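Local atomic coordinates of glyoxalase-related enzyme (Fulvimarina pelagi, PDB entry 3BQX), a protein that is of unknown function but belongs to the glyoxalase-like vicinal oxygen chelate (VOC) superfamily, whose members typically use a divalent metal to act on small molecules. Residues V128-I131 against V137-A140; R78-V83 against G107-Y112; F27-V32 against H119-A124; R21-G26 against I39-N44; N55-E58 against V62-T65. All coordinates share one frame; numbering follows the deposited sequence.

Contact 1: V128-I131 against V137-A140; sequences VWPI and VTFA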
# COMPACT_ATOMS: atom_id res chain seq x y z
N VAL A 128 19.61 -1.67 -7.73
CA VAL A 128 19.94 -2.84 -6.93
C VAL A 128 18.80 -3.85 -6.83
O VAL A 128 19.04 -5.05 -6.71
CB VAL A 128 20.39 -2.42 -5.51
CG1 VAL A 128 20.79 -3.65 -4.71
CG2 VAL A 128 21.56 -1.45 -5.61
N TRP A 129 17.56 -3.37 -6.87
CA TRP A 129 16.38 -4.24 -6.78
C TRP A 129 15.84 -4.59 -8.16
O TRP A 129 15.36 -3.73 -8.90
CB TRP A 129 15.28 -3.55 -5.97
CG TRP A 129 15.61 -3.28 -4.54
CD1 TRP A 129 16.85 -3.29 -3.96
CD2 TRP A 129 14.69 -2.88 -3.52
NE1 TRP A 129 16.75 -2.91 -2.64
CE2 TRP A 129 15.44 -2.65 -2.34
CE3 TRP A 129 13.30 -2.69 -3.48
CZ2 TRP A 129 14.85 -2.25 -1.14
CZ3 TRP A 129 12.71 -2.28 -2.29
CH2 TRP A 129 13.49 -2.07 -1.14
N PRO A 130 15.90 -5.88 -8.53
CA PRO A 130 15.41 -6.34 -9.84
C PRO A 130 13.92 -6.09 -10.07
O PRO A 130 13.10 -6.25 -9.17
CB PRO A 130 15.75 -7.83 -9.82
CG PRO A 130 16.95 -7.90 -8.95
CD PRO A 130 16.59 -6.97 -7.82
N ILE A 131 13.58 -5.69 -11.30
CA ILE A 131 12.20 -5.46 -11.70
C ILE A 131 11.92 -6.48 -12.80
O ILE A 131 12.51 -6.41 -13.88
CB ILE A 131 11.99 -4.04 -12.26
CG1 ILE A 131 12.39 -2.99 -11.22
CG2 ILE A 131 10.53 -3.85 -12.66
CD1 ILE A 131 12.24 -1.55 -11.71
N VAL A 137 8.83 -6.59 -8.16
CA VAL A 137 10.05 -6.02 -7.61
C VAL A 137 10.52 -6.89 -6.46
O VAL A 137 9.73 -7.29 -5.59
CB VAL A 137 9.81 -4.58 -7.11
CG1 VAL A 137 11.06 -4.04 -6.43
CG2 VAL A 137 9.41 -3.68 -8.28
N THR A 138 11.81 -7.21 -6.44
CA THR A 138 12.35 -8.04 -5.37
C THR A 138 13.54 -7.37 -4.70
O THR A 138 14.41 -6.81 -5.36
CB THR A 138 12.78 -9.42 -5.90
OG1 THR A 138 13.70 -9.24 -6.98
CG2 THR A 138 11.58 -10.20 -6.40
N PHE A 139 13.55 -7.41 -3.37
CA PHE A 139 14.64 -6.84 -2.62
C PHE A 139 15.91 -7.63 -2.91
O PHE A 139 15.87 -8.85 -3.05
CB PHE A 139 14.37 -6.91 -1.11
CG PHE A 139 15.54 -6.50 -0.27
CD1 PHE A 139 15.73 -5.17 0.07
CD2 PHE A 139 16.49 -7.44 0.14
CE1 PHE A 139 16.85 -4.77 0.81
CE2 PHE A 139 17.61 -7.05 0.87
CZ PHE A 139 17.79 -5.71 1.20
N ALA A 140 17.03 -6.92 -2.98
CA ALA A 140 18.34 -7.52 -3.21
C ALA A 140 19.34 -6.67 -2.44
O ALA A 140 19.19 -5.45 -2.37
CB ALA A 140 18.67 -7.53 -4.70
O HOH W 1 19.30 -2.96 -1.11
O HOH W 2 12.11 -9.28 -9.42

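Contact 2: R78-V83 against G107-Y112; sequences RAETEV and GGLRGY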
# COMPACT_ATOMS: atom_id res chain seq x y z
N ARG A 78 12.94 1.87 -14.70
CA ARG A 78 14.07 1.11 -15.25
C ARG A 78 15.33 1.89 -15.63
O ARG A 78 16.33 1.29 -16.01
CB ARG A 78 13.59 0.28 -16.45
CG ARG A 78 12.55 -0.77 -16.09
CD ARG A 78 12.20 -1.64 -17.30
NE ARG A 78 11.14 -2.60 -17.01
CZ ARG A 78 11.28 -3.69 -16.26
NH1 ARG A 78 12.45 -3.97 -15.71
NH2 ARG A 78 10.25 -4.49 -16.07
N ALA A 79 15.29 3.22 -15.51
CA ALA A 79 16.45 4.04 -15.83
C ALA A 79 16.37 5.37 -15.11
O ALA A 79 15.28 5.92 -14.93
CB ALA A 79 16.54 4.26 -17.34
N GLU A 80 17.52 5.91 -14.70
CA GLU A 80 17.55 7.18 -13.98
C GLU A 80 16.89 8.31 -14.74
O GLU A 80 16.31 9.21 -14.14
CB GLU A 80 18.99 7.57 -13.64
CG GLU A 80 19.10 8.58 -12.52
CD GLU A 80 20.53 8.86 -12.12
OE1 GLU A 80 21.29 7.89 -11.89
OE2 GLU A 80 20.90 10.05 -12.01
N THR A 81 16.96 8.25 -16.07
CA THR A 81 16.38 9.29 -16.91
C THR A 81 14.85 9.29 -16.92
O THR A 81 14.24 10.18 -17.51
CB THR A 81 16.84 9.15 -18.38
OG1 THR A 81 16.48 7.85 -18.87
CG2 THR A 81 18.34 9.34 -18.48
N GLU A 82 14.24 8.30 -16.28
CA GLU A 82 12.79 8.21 -16.25
C GLU A 82 12.15 8.88 -15.05
O GLU A 82 10.97 9.22 -15.07
CB GLU A 82 12.34 6.75 -16.29
CG GLU A 82 12.78 6.05 -17.54
CD GLU A 82 12.50 6.88 -18.76
OE1 GLU A 82 11.32 6.97 -19.17
OE2 GLU A 82 13.46 7.46 -19.31
N VAL A 83 12.93 9.07 -13.99
CA VAL A 83 12.40 9.67 -12.78
C VAL A 83 11.82 11.07 -12.98
O VAL A 83 10.65 11.29 -12.73
CB VAL A 83 13.48 9.73 -11.68
CG1 VAL A 83 12.89 10.35 -10.42
CG2 VAL A 83 13.98 8.32 -11.38
N GLY A 107 21.79 5.50 -2.41
CA GLY A 107 22.10 5.57 -3.83
C GLY A 107 20.90 5.65 -4.75
O GLY A 107 19.75 5.54 -4.32
N GLY A 108 21.17 5.84 -6.04
CA GLY A 108 20.10 5.94 -7.02
C GLY A 108 19.57 7.36 -7.13
O GLY A 108 20.30 8.32 -6.90
N LEU A 109 18.30 7.49 -7.50
CA LEU A 109 17.67 8.80 -7.65
C LEU A 109 16.19 8.66 -7.32
O LEU A 109 15.53 7.73 -7.79
CB LEU A 109 17.83 9.29 -9.09
CG LEU A 109 17.24 10.66 -9.42
CD1 LEU A 109 18.00 11.75 -8.68
CD2 LEU A 109 17.30 10.90 -10.92
N ARG A 110 15.66 9.57 -6.50
CA ARG A 110 14.25 9.50 -6.15
C ARG A 110 13.66 10.83 -5.73
O ARG A 110 14.35 11.69 -5.17
CB ARG A 110 14.02 8.46 -5.05
CG ARG A 110 14.63 8.79 -3.69
CD ARG A 110 13.72 9.67 -2.83
NE ARG A 110 14.38 10.08 -1.60
CZ ARG A 110 15.35 10.99 -1.53
NH1 ARG A 110 15.76 11.60 -2.64
NH2 ARG A 110 15.91 11.29 -0.37
N GLY A 111 12.38 11.00 -6.03
CA GLY A 111 11.65 12.21 -5.68
C GLY A 111 10.29 11.82 -5.14
O GLY A 111 9.94 10.64 -5.14
N TYR A 112 9.51 12.79 -4.68
CA TYR A 112 8.19 12.52 -4.13
C TYR A 112 7.12 13.44 -4.71
O TYR A 112 7.34 14.64 -4.89
CB TYR A 112 8.19 12.67 -2.61
CG TYR A 112 8.89 11.56 -1.85
CD1 TYR A 112 8.22 10.38 -1.53
CD2 TYR A 112 10.21 11.71 -1.40
CE1 TYR A 112 8.83 9.38 -0.78
CE2 TYR A 112 10.83 10.72 -0.65
CZ TYR A 112 10.13 9.56 -0.34
OH TYR A 112 10.72 8.59 0.44
O HOH W 3 21.88 10.23 -9.23

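Contact 3: F27-V32 against H119-A124; sequences FGWAPV and HIWEIA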
# COMPACT_ATOMS: atom_id res chain seq x y z
N PHE A 27 0.09 8.74 -14.31
CA PHE A 27 0.82 7.47 -14.37
C PHE A 27 0.61 6.70 -15.67
O PHE A 27 1.43 5.86 -16.03
CB PHE A 27 0.42 6.56 -13.21
CG PHE A 27 1.29 6.70 -11.98
CD1 PHE A 27 0.75 7.13 -10.78
CD2 PHE A 27 2.64 6.38 -12.04
CE1 PHE A 27 1.54 7.23 -9.63
CE2 PHE A 27 3.45 6.48 -10.90
CZ PHE A 27 2.89 6.90 -9.70
N GLY A 28 -0.49 6.98 -16.37
CA GLY A 28 -0.77 6.28 -17.61
C GLY A 28 -1.43 4.93 -17.36
O GLY A 28 -1.37 4.04 -18.20
N TRP A 29 -2.06 4.79 -16.19
CA TRP A 29 -2.72 3.54 -15.84
C TRP A 29 -4.19 3.53 -16.25
O TRP A 29 -4.84 4.57 -16.31
CB TRP A 29 -2.60 3.29 -14.34
CG TRP A 29 -1.18 3.25 -13.86
CD1 TRP A 29 -0.06 3.09 -14.63
CD2 TRP A 29 -0.71 3.34 -12.51
NE1 TRP A 29 1.07 3.07 -13.85
CE2 TRP A 29 0.69 3.23 -12.54
CE3 TRP A 29 -1.35 3.51 -11.27
CZ2 TRP A 29 1.48 3.28 -11.38
CZ3 TRP A 29 -0.57 3.56 -10.11
CH2 TRP A 29 0.83 3.44 -10.18
N ALA A 30 -4.70 2.34 -16.53
CA ALA A 30 -6.09 2.21 -16.94
C ALA A 30 -6.82 1.32 -15.94
O ALA A 30 -6.28 0.32 -15.47
CB ALA A 30 -6.17 1.61 -18.34
N PRO A 31 -8.05 1.69 -15.58
CA PRO A 31 -8.81 0.90 -14.63
C PRO A 31 -9.29 -0.43 -15.20
O PRO A 31 -9.46 -0.56 -16.42
CB PRO A 31 -10.00 1.80 -14.28
CG PRO A 31 -9.48 3.19 -14.55
CD PRO A 31 -8.70 3.00 -15.82
N VAL A 32 -9.48 -1.41 -14.32
CA VAL A 32 -10.02 -2.71 -14.72
C VAL A 32 -11.49 -2.69 -14.27
O VAL A 32 -12.32 -3.43 -14.81
CB VAL A 32 -9.25 -3.88 -14.05
CG1 VAL A 32 -9.38 -3.81 -12.54
CG2 VAL A 32 -9.78 -5.21 -14.55
N HIS A 119 -1.99 11.38 -0.87
CA HIS A 119 -1.25 10.13 -0.73
C HIS A 119 0.10 10.27 -1.41
O HIS A 119 0.19 10.58 -2.59
CB HIS A 119 -2.03 8.97 -1.33
CG HIS A 119 -3.36 8.76 -0.68
ND1 HIS A 119 -3.49 8.43 0.66
CD2 HIS A 119 -4.62 8.87 -1.16
CE1 HIS A 119 -4.77 8.35 0.96
NE2 HIS A 119 -5.48 8.61 -0.12
N ILE A 120 1.16 10.03 -0.64
CA ILE A 120 2.52 10.18 -1.12
C ILE A 120 3.08 9.08 -2.01
O ILE A 120 3.02 7.89 -1.68
CB ILE A 120 3.49 10.34 0.08
CG1 ILE A 120 3.06 11.56 0.92
CG2 ILE A 120 4.91 10.49 -0.41
CD1 ILE A 120 3.84 11.71 2.21
N TRP A 121 3.62 9.49 -3.15
CA TRP A 121 4.24 8.56 -4.08
C TRP A 121 5.71 8.88 -4.23
O TRP A 121 6.09 10.04 -4.39
CB TRP A 121 3.60 8.64 -5.47
CG TRP A 121 2.32 7.91 -5.59
CD1 TRP A 121 1.07 8.38 -5.34
CD2 TRP A 121 2.17 6.53 -5.95
NE1 TRP A 121 0.14 7.39 -5.52
CE2 TRP A 121 0.79 6.24 -5.90
CE3 TRP A 121 3.06 5.51 -6.32
CZ2 TRP A 121 0.27 4.98 -6.20
CZ3 TRP A 121 2.54 4.25 -6.62
CH2 TRP A 121 1.17 4.00 -6.56
N GLU A 122 6.54 7.85 -4.16
CA GLU A 122 7.97 8.03 -4.38
C GLU A 122 8.22 7.51 -5.79
O GLU A 122 7.76 6.43 -6.14
CB GLU A 122 8.80 7.21 -3.40
CG GLU A 122 10.30 7.21 -3.76
CD GLU A 122 11.13 6.38 -2.82
OE1 GLU A 122 10.56 5.49 -2.15
OE2 GLU A 122 12.36 6.60 -2.76
N ILE A 123 8.91 8.30 -6.61
CA ILE A 123 9.26 7.86 -7.95
C ILE A 123 10.75 7.64 -7.80
O ILE A 123 11.50 8.58 -7.53
CB ILE A 123 8.97 8.93 -9.02
CG1 ILE A 123 7.48 9.31 -8.97
CG2 ILE A 123 9.34 8.39 -10.39
CD1 ILE A 123 6.52 8.14 -9.11
N ALA A 124 11.19 6.40 -7.98
CA ALA A 124 12.59 6.09 -7.76
C ALA A 124 13.26 5.19 -8.77
O ALA A 124 12.63 4.36 -9.42
CB ALA A 124 12.75 5.47 -6.37

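Contact 4: R21-G26 against I39-N44; sequences RFYGEG and IFYQMN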
# COMPACT_ATOMS: atom_id res chain seq x y z
N ARG A 21 -7.78 11.20 -13.00
CA ARG A 21 -6.91 12.04 -13.82
C ARG A 21 -5.44 11.81 -13.45
O ARG A 21 -4.59 11.66 -14.32
CB ARG A 21 -7.26 13.52 -13.63
CG ARG A 21 -6.37 14.46 -14.41
CD ARG A 21 -6.51 15.89 -13.91
NE ARG A 21 -5.55 16.79 -14.54
CZ ARG A 21 -5.25 18.00 -14.07
NH1 ARG A 21 -5.84 18.45 -12.97
NH2 ARG A 21 -4.35 18.75 -14.70
N PHE A 22 -5.16 11.79 -12.15
CA PHE A 22 -3.81 11.58 -11.66
C PHE A 22 -3.26 10.21 -12.08
O PHE A 22 -2.18 10.12 -12.66
CB PHE A 22 -3.77 11.68 -10.14
CG PHE A 22 -2.40 11.48 -9.55
CD1 PHE A 22 -1.44 12.48 -9.61
CD2 PHE A 22 -2.06 10.27 -8.93
CE1 PHE A 22 -0.16 12.30 -9.07
CE2 PHE A 22 -0.78 10.08 -8.39
CZ PHE A 22 0.16 11.10 -8.46
N TYR A 23 -4.02 9.15 -11.80
CA TYR A 23 -3.55 7.82 -12.14
C TYR A 23 -3.62 7.51 -13.63
O TYR A 23 -2.76 6.80 -14.16
CB TYR A 23 -4.32 6.77 -11.31
CG TYR A 23 -3.95 6.87 -9.84
CD1 TYR A 23 -2.69 6.49 -9.40
CD2 TYR A 23 -4.81 7.47 -8.93
CE1 TYR A 23 -2.28 6.70 -8.09
CE2 TYR A 23 -4.42 7.70 -7.62
CZ TYR A 23 -3.15 7.32 -7.21
OH TYR A 23 -2.74 7.60 -5.92
N GLY A 24 -4.60 8.09 -14.31
CA GLY A 24 -4.74 7.86 -15.74
C GLY A 24 -3.83 8.72 -16.61
O GLY A 24 -3.05 8.19 -17.41
N GLU A 25 -3.92 10.03 -16.46
CA GLU A 25 -3.11 10.95 -17.25
C GLU A 25 -1.70 11.13 -16.69
O GLU A 25 -0.76 11.43 -17.44
CB GLU A 25 -3.80 12.31 -17.36
CG GLU A 25 -5.10 12.28 -18.14
CD GLU A 25 -5.79 13.63 -18.19
OE1 GLU A 25 -5.14 14.61 -18.61
OE2 GLU A 25 -6.98 13.71 -17.82
N GLY A 26 -1.56 10.95 -15.39
CA GLY A 26 -0.26 11.10 -14.76
C GLY A 26 0.58 9.84 -14.88
O GLY A 26 1.64 9.84 -15.50
N ILE A 39 -12.64 2.74 -7.93
CA ILE A 39 -11.90 2.41 -9.14
C ILE A 39 -10.83 1.39 -8.75
O ILE A 39 -10.16 1.55 -7.73
CB ILE A 39 -11.21 3.64 -9.77
CG1 ILE A 39 -12.26 4.65 -10.22
CG2 ILE A 39 -10.34 3.20 -10.94
CD1 ILE A 39 -11.69 5.94 -10.78
N PHE A 40 -10.70 0.34 -9.56
CA PHE A 40 -9.68 -0.68 -9.33
C PHE A 40 -8.71 -0.70 -10.49
O PHE A 40 -9.12 -0.62 -11.66
CB PHE A 40 -10.28 -2.09 -9.25
CG PHE A 40 -11.13 -2.36 -8.04
CD1 PHE A 40 -10.69 -2.01 -6.77
CD2 PHE A 40 -12.34 -3.02 -8.16
CE1 PHE A 40 -11.46 -2.32 -5.64
CE2 PHE A 40 -13.11 -3.33 -7.04
CZ PHE A 40 -12.67 -2.98 -5.78
N TYR A 41 -7.42 -0.80 -10.18
CA TYR A 41 -6.37 -0.90 -11.20
C TYR A 41 -5.63 -2.21 -10.92
O TYR A 41 -5.28 -2.49 -9.78
CB TYR A 41 -5.36 0.25 -11.07
CG TYR A 41 -5.93 1.65 -11.21
CD1 TYR A 41 -6.01 2.28 -12.45
CD2 TYR A 41 -6.39 2.34 -10.09
CE1 TYR A 41 -6.52 3.57 -12.57
CE2 TYR A 41 -6.90 3.63 -10.20
CZ TYR A 41 -6.97 4.23 -11.44
OH TYR A 41 -7.51 5.49 -11.54
N GLN A 42 -5.42 -3.02 -11.95
CA GLN A 42 -4.69 -4.27 -11.76
C GLN A 42 -3.20 -3.95 -11.74
O GLN A 42 -2.66 -3.41 -12.70
CB GLN A 42 -4.98 -5.26 -12.88
CG GLN A 42 -4.24 -6.59 -12.70
CD GLN A 42 -4.68 -7.34 -11.46
OE1 GLN A 42 -5.84 -7.71 -11.33
NE2 GLN A 42 -3.75 -7.56 -10.53
N MSE A 43 -2.54 -4.30 -10.64
CA MSE A 43 -1.11 -4.03 -10.49
C MSE A 43 -0.26 -5.29 -10.56
O MSE A 43 -0.73 -6.36 -10.99
CB MSE A 43 -0.87 -3.30 -9.16
CG MSE A 43 -1.82 -2.10 -8.96
SE MSE A 43 -1.69 -0.62 -10.22
CE MSE A 43 -0.06 0.11 -9.53
N ASN A 44 0.99 -5.18 -10.13
CA ASN A 44 1.96 -6.27 -10.16
C ASN A 44 1.81 -7.26 -9.01
O ASN A 44 2.65 -7.33 -8.12
CB ASN A 44 3.39 -5.70 -10.17
CG ASN A 44 3.62 -4.68 -9.06
OD1 ASN A 44 2.84 -3.75 -8.90
ND2 ASN A 44 4.69 -4.86 -8.31

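Contact 5: N55-E58 against V62-T65; sequences NLQE and VAVT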
# COMPACT_ATOMS: atom_id res chain seq x y z
N ASN A 55 -17.33 5.87 1.91
CA ASN A 55 -17.58 4.45 1.72
C ASN A 55 -16.56 3.58 2.44
O ASN A 55 -16.90 2.55 3.02
CB ASN A 55 -17.61 4.12 0.22
CG ASN A 55 -18.78 4.78 -0.49
OD1 ASN A 55 -19.93 4.36 -0.33
ND2 ASN A 55 -18.50 5.81 -1.27
N LEU A 56 -15.29 3.99 2.40
CA LEU A 56 -14.25 3.24 3.09
C LEU A 56 -14.54 3.25 4.59
O LEU A 56 -14.51 2.22 5.25
CB LEU A 56 -12.88 3.85 2.82
CG LEU A 56 -11.72 3.33 3.67
CD1 LEU A 56 -11.55 1.82 3.51
CD2 LEU A 56 -10.45 4.05 3.26
N GLN A 57 -14.83 4.44 5.11
CA GLN A 57 -15.12 4.61 6.53
C GLN A 57 -16.31 3.76 6.95
O GLN A 57 -16.32 3.16 8.03
CB GLN A 57 -15.41 6.09 6.83
CG GLN A 57 -15.65 6.40 8.29
CD GLN A 57 -15.89 7.88 8.52
OE1 GLN A 57 -16.91 8.42 8.11
NE2 GLN A 57 -14.94 8.53 9.19
N GLU A 58 -17.31 3.71 6.08
CA GLU A 58 -18.52 2.93 6.33
C GLU A 58 -18.21 1.44 6.43
O GLU A 58 -18.76 0.74 7.28
CB GLU A 58 -19.53 3.16 5.19
CG GLU A 58 -20.78 2.31 5.28
CD GLU A 58 -21.61 2.35 4.00
OE1 GLU A 58 -22.71 1.76 3.99
OE2 GLU A 58 -21.15 2.96 3.00
N VAL A 62 -15.60 2.24 11.74
CA VAL A 62 -15.15 3.28 12.66
C VAL A 62 -14.72 4.49 11.85
O VAL A 62 -14.49 4.40 10.64
CB VAL A 62 -13.96 2.80 13.53
CG1 VAL A 62 -14.36 1.59 14.35
CG2 VAL A 62 -12.75 2.48 12.66
N ALA A 63 -14.64 5.64 12.52
CA ALA A 63 -14.24 6.86 11.85
C ALA A 63 -12.85 6.69 11.27
O ALA A 63 -11.91 6.32 11.98
CB ALA A 63 -14.26 8.04 12.83
N VAL A 64 -12.73 6.94 9.97
CA VAL A 64 -11.47 6.84 9.27
C VAL A 64 -11.21 8.21 8.66
O VAL A 64 -12.01 8.71 7.87
CB VAL A 64 -11.52 5.78 8.14
CG1 VAL A 64 -10.20 5.75 7.40
CG2 VAL A 64 -11.83 4.42 8.73
N THR A 65 -10.09 8.82 9.03
CA THR A 65 -9.73 10.14 8.54
C THR A 65 -9.67 10.21 7.02
O THR A 65 -9.43 9.21 6.34
CB THR A 65 -8.37 10.57 9.10
OG1 THR A 65 -8.06 11.89 8.63
CG2 THR A 65 -7.28 9.61 8.66

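Contact 1: V128-I131 against V137-A140
Trp129 lies against the backbone of Thr138, Phe139 and Ala140, and its side chain can be followed outward atom by atom. The first torsion (chi1 -64°) turns CG anti to its own carbonyl carbon, which carries the indole over the opposite chain. CB comes first, meeting Thr138 O at 3.4 Å. Beyond it, the five-membered ring takes Phe139 CA over its face as a CH-pi contact, the carbon standing 4.1 Å from the ring centroid. CE3 faces Val137 CG1, which sits near the ring plane 3.9 Å away. At the nitrogen, NE1 donates to a water at the edge, in the plane of the indole, 3.0 Å off; that water in turn donates to Ala140 O. Over the same face as Phe139 CA, offset toward the rim, Phe139 CD1 comes within 3.3 Å of Trp129 CZ2. The Trp129 and Phe139 rings meet obliquely, their planes at 65°.

The backbones also join directly. Thr138 N donates to Pro130 O over 3.2 Å with an angle of 160° at the hydrogen, and a second water bridges Pro130 O and Thr138 OG1. Next to this, Ile131 and Val137 form an antiparallel non-hydrogen-bonded pair. The second subunit also binds here: its Gln42 bonds Phe139 N and Val137 O, and its Phe40 meets Trp129 edge-to-face.

With one direct bond and two water bridges, the polar grip here is modest. Much of the contact is an indole laid against the backbone of 138-140, Val137 and the Phe139 ring, while its N-H keeps a water partner at the edge.

Contact 2: R78-V83 against G107-Y112
Glu80 and Leu109 cross at about a right angle, the methylene chain of the glutamate running over the end of the leucine. CG of Glu80 stands anti to its backbone N (chi1 -160°) and the chain stays extended beyond it. The end of the side chain is thereby brought to the strand, though its first bond does not aim there. The touching atoms are Glu80 CG and Leu109 CD2, a tight 3.3 Å apart, with Glu80 CG also 3.7 Å from Leu109 CB.

Leu109 points toward the opposite segment, and its CD2 is shared. On one side it takes Glu80; on another, Val83 CB approaches that same Leu109 CD2 at 4.1 Å. Val83 also points toward the strand, and its CG2 lies 4.0 Å from Leu109 O. Ala101 of strand 96-102 touches both Val83 and Leu109, so the small apolar cluster continues beyond the two segments. Arg110, by contrast, turns away to the other face of the strand, where it makes salt bridges with Asp102 and with Asp59 of the second subunit.

The acid end of Glu80 is served by water: one molecule donates to Glu80 OE2 at 3.0 Å and, weakly, to Gly108 O. No direct hydrogen bond joins the segments. The glutamate therefore works in two halves, its aliphatic part shielding Leu109 while its carboxylate remains hydrated, consistent with an apolar patch ending at the protein surface.

Contact 3: F27-V32 against H119-A124
The face of the Trp121 indole takes two aromatic edges. Phe27 arrives first, its CE1 standing 3.8 Å above the middle of the indole and its ring plane turned 63° from it, an edge-to-face pair. Trp29 also presents its edge, but offset: CH2 of Trp29 meets CH2 of Trp121 at 3.7 Å, and that Trp121 atom lies in the plane of the Trp29 ring. These two also pack on each other, Phe27 CB sitting 3.3 Å above the centre of the Trp29 indole.

On the Phe27 ring, CZ is shared between Trp121 CE3 and Ile123 CD1, the latter 3.9 Å away. In Ile123, CG1 anti to the carbonyl carbon (chi1 -57°) and a second bend at chi2 (-55°) bring CD1 to Phe27; Leu86, Met87 and Leu90 of helix 83-92 pack round the isoleucine. The one polar atom of the Trp121 ring, NE1, is bonded to Tyr23 OH, which would fix the turn of the indole.

All the touching side chains are buried near the centre of the chain. This is an aromatic core cluster, joining the loop after helix 16-26 to strand 120-125 in the second sheet of the VOC fold.

Contact 4: R21-G26 against I39-N44
Two similar first torsions bring Tyr23 and Tyr41 together: chi1 is -68° in Tyr23 and -59° in Tyr41, each placing CG anti to its own carbonyl carbon. From the strand, the Tyr41 ring is thus sent at the helix, and its phenol end comes to rest on the root of the other tyrosine. Tyr41 OH lies 3.4 Å from Tyr23 CB, with Tyr41 CZ 3.7 Å from that carbon. The side chains cross at about a right angle, and the rings meet obliquely, centroids 5.8 Å apart.

Tyr23 starts toward the strand, but its hydroxyl leads away, to a hydrogen bond with Asp115. Phe22 CD2 sits 3.5 Å above the centre of the Tyr23 ring, covering one face. The helix widens into a pi-type turn over 22-26, round Tyr23 itself, where Arg21 O accepts from both Glu25 N (2.8 Å) and Gly26 N (3.3 Å).

Ile39, on the same strand, packs on Leu16 and Ala20 of the helix. Helix 16-26 lying on a mixed sheet of strand order 1-4-3-2 is the beta-alpha-beta-beta-beta arrangement of the VOC fold, and this tyrosine pair is one point where helix and sheet meet.

Contact 5: N55-E58 against V62-T65
A helix-to-loop reversal brings Gln57 and Val64 together: helix 53-60 ends and the chain turns back obliquely past it as the connection leading on to strand 71-76, the link between the two sheets of this VOC fold. Gln57 is the main bridge. Its CG is anti to the backbone N (chi1 -177°) and the chain stays extended to CD, which carries the amide across the returning loop. CG comes 3.3 Å from Val62 O, and the amide end lies beside Ala63, with Gln57 NE2 3.2 Å from Ala63 CA.

As modelled, Gln57 NE2 also stands 2.8 Å from Val64 N. Both are donors, so this is no hydrogen bond, and the assignment of the amide's nitrogen and oxygen is open to doubt.

Val64 points at the helix and packs on the base of Gln57: its CG2 is 4.0 Å from Gln57 CA, and the two CB atoms are 4.1 Å apart. The region is also a subunit interface. Ile120 of the second subunit packs on Val64, its Leu98 on Val62 and its Ser70 on Leu56. The last apolar touch is a long one, Leu56 CD2 to Val64 CG1 at 4.5 Å.

How the contacts relate
From the N terminus, contact 4 closes first, tying helix 16-26 to strand 38-42 of the first sheet. Contact 3 opens within that span at 27-32 and ends at 119-124, so the two cross; it joins the chain's first part to the second sheet. Contacts 5 and 2 fall inside its long loop, in series: contact 5 closes a short reversal after helix 53-60, and contact 2 sets the start of helix 83-92 against strand 109-114. Contact 1 follows near the C terminus, closing the hairpin of strands 131-132 and 135-137 and meeting contact 2 where Ile131 O accepts from Arg78. Contacts 1 and 5 lie about 35 Å apart, centre to centre, yet all five touch the second subunit.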